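Local structure of beta2-microglobulin (Anolis carolinensis, 7CPO) at residues L54-K57 against K58-F62. The protein probably serves as the light chain of the MHC class I molecule, pairing with the heavy chain that presents peptides to T cells. Numbering follows the deposited sequence.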
loop_
_atom_site.group_PDB
_atom_site.type_symbol
_atom_site.label_atom_id
_atom_site.label_comp_id
_atom_site.label_asym_id
_atom_site.label_seq_id
_atom_site.Cartn_x
_atom_site.Cartn_y
_atom_site.Cartn_z
ATOM N N LEU B 54 7.174 -4.084 -2.543
ATOM C CA LEU B 54 6.140 -4.872 -1.886
ATOM C C LEU B 54 5.842 -4.308 -0.498
ATOM O O LEU B 54 6.704 -4.313 0.386
ATOM C CB LEU B 54 6.578 -6.332 -1.792
ATOM C CG LEU B 54 5.650 -7.262 -1.018
ATOM C CD1 LEU B 54 4.362 -7.497 -1.809
ATOM C CD2 LEU B 54 6.362 -8.568 -0.703
ATOM N N SER B 55 4.622 -3.839 -0.300
ATOM C CA SER B 55 4.175 -3.377 1.004
ATOM C C SER B 55 2.892 -4.108 1.388
ATOM O O SER B 55 2.346 -4.899 0.612
ATOM C CB SER B 55 3.962 -1.860 1.003
ATOM O OG SER B 55 2.823 -1.532 0.221
ATOM N N PHE B 56 2.423 -3.847 2.610
ATOM C CA PHE B 56 1.206 -4.474 3.111
ATOM C C PHE B 56 0.452 -3.483 3.980
ATOM O O PHE B 56 0.949 -2.404 4.299
ATOM C CB PHE B 56 1.484 -5.773 3.883
ATOM C CG PHE B 56 2.569 -5.665 4.951
ATOM C CD1 PHE B 56 2.252 -5.347 6.254
ATOM C CD2 PHE B 56 3.899 -5.917 4.639
ATOM C CE1 PHE B 56 3.225 -5.275 7.236
ATOM C CE2 PHE B 56 4.887 -5.840 5.614
ATOM C CZ PHE B 56 4.547 -5.518 6.919
ATOM N N LYS B 57 -0.772 -3.861 4.339
ATOM C CA LYS B 57 -1.659 -3.058 5.160
ATOM C C LYS B 57 -1.624 -3.552 6.593
ATOM O O LYS B 57 -0.999 -4.569 6.920
ATOM C CB LYS B 57 -3.103 -3.113 4.645
ATOM C CG LYS B 57 -3.321 -2.672 3.204
ATOM C CD LYS B 57 -4.802 -2.781 2.822
ATOM C CE LYS B 57 -4.958 -3.031 1.328
ATOM N NZ LYS B 57 -4.565 -1.841 0.529
ATOM N N LYS B 58 -2.370 -2.841 7.445
ATOM C CA LYS B 58 -2.435 -3.168 8.861
ATOM C C LYS B 58 -3.094 -4.512 9.103
ATOM O O LYS B 58 -2.981 -5.038 10.212
ATOM C CB LYS B 58 -3.190 -2.077 9.633
ATOM C CG LYS B 58 -4.670 -1.984 9.265
ATOM C CD LYS B 58 -5.280 -0.618 9.595
ATOM C CE LYS B 58 -6.144 -0.666 10.862
ATOM N NZ LYS B 58 -7.033 0.541 10.955
ATOM N N ASP B 59 -3.781 -5.076 8.102
ATOM C CA ASP B 59 -4.336 -6.422 8.197
ATOM C C ASP B 59 -3.381 -7.481 7.653
ATOM O O ASP B 59 -3.759 -8.655 7.549
ATOM C CB ASP B 59 -5.697 -6.495 7.484
ATOM C CG ASP B 59 -5.588 -6.429 5.959
ATOM O OD1 ASP B 59 -4.468 -6.296 5.404
ATOM O OD2 ASP B 59 -6.651 -6.504 5.300
ATOM N N TRP B 60 -2.172 -7.067 7.269
ATOM C CA TRP B 60 -1.021 -7.867 6.863
ATOM C C TRP B 60 -1.084 -8.263 5.390
ATOM O O TRP B 60 -0.102 -8.837 4.887
ATOM C CB TRP B 60 -0.839 -9.132 7.718
ATOM C CG TRP B 60 -0.725 -8.849 9.199
ATOM C CD1 TRP B 60 -1.670 -9.108 10.162
ATOM C CD2 TRP B 60 0.391 -8.256 9.884
ATOM N NE1 TRP B 60 -1.201 -8.719 11.401
ATOM C CE2 TRP B 60 0.058 -8.196 11.259
ATOM C CE3 TRP B 60 1.653 -7.799 9.475
ATOM C CZ2 TRP B 60 0.932 -7.678 12.222
ATOM C CZ3 TRP B 60 2.526 -7.281 10.441
ATOM C CH2 TRP B 60 2.154 -7.227 11.798
ATOM N N THR B 61 -2.172 -7.969 4.679
ATOM C CA THR B 61 -2.284 -8.385 3.293
ATOM C C THR B 61 -1.499 -7.442 2.396
ATOM O O THR B 61 -1.406 -6.238 2.644
ATOM C CB THR B 61 -3.741 -8.438 2.837
ATOM O OG1 THR B 61 -4.311 -7.122 2.886
ATOM C CG2 THR B 61 -4.540 -9.403 3.705
ATOM N N PHE B 62 -0.958 -8.008 1.329
ATOM C CA PHE B 62 0.046 -7.396 0.480
ATOM C C PHE B 62 -0.566 -6.557 -0.639
ATOM O O PHE B 62 -1.738 -6.702 -0.983
ATOM C CB PHE B 62 0.922 -8.495 -0.088
ATOM C CG PHE B 62 1.744 -9.176 0.958
ATOM C CD1 PHE B 62 2.951 -8.620 1.369
ATOM C CD2 PHE B 62 1.301 -10.351 1.557
ATOM C CE1 PHE B 62 3.721 -9.236 2.347
ATOM C CE2 PHE B 62 2.054 -10.970 2.536
ATOM C CZ PHE B 62 3.273 -10.411 2.936
#
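Phe56 and Phe62 pair across the hairpin as an antiparallel non-hydrogen-bonded pair, CA to CA 4.1 Å, where the chain turns round between strands 49-56 and 62-70 of the immunoglobulin C1-set domain. The bend is a type I beta turn from Lys57 to Trp60, closed by Trp60 N to Lys57 O at 2.8 Å. One step toward the strands, Lys57 N gives a hydrogen bond to Thr61 O at 3.0 Å.

The side chain of Phe56 runs alongside those of Trp60 and Phe62, all pointing the same way. Its CB sits 3.2 Å from Thr61 O and also touches Trp60 O. With CG placed between the backbone N and the carbonyl carbon (chi1 49°), the ring fits between its two aromatic neighbours. On one flank CD1 and CE1 reach the six-membered ring of Trp60, Phe56 CE1 to Trp60 CE3 3.7 Å; the planes are nearly parallel but slid apart, with little overlap. On the other flank CD2 lies 4.0 Å from Phe62 CE1, and the edge of Phe56 is turned toward the face of Phe62 in an offset edge-to-face pair, planes at 72°. Cutting this residue back to an alanine would probably open a gap between Trp60 and Phe62 and leave Phe10 of the heavy chain without its edge-to-face partner.

Leu54 CD1 touches Phe62 CD1. The aromatic cluster of Phe56, Trp60 and Phe62 faces the MHC class I heavy chain: Phe10 of that chain meets Phe56 edge-to-face, and its Asp123 accepts from Trp60 NE1. Lys57 NZ instead forms salt bridges with Glu28 and Glu63.

Within the turn, Asp59 forms an Asx turn that is likely to hold the backbone from Asp59 to Thr61: Asp59 OD1 accepts from Thr61 N at 2.9 Å and, on its syn side, from Thr61 OG1 at 2.7 Å.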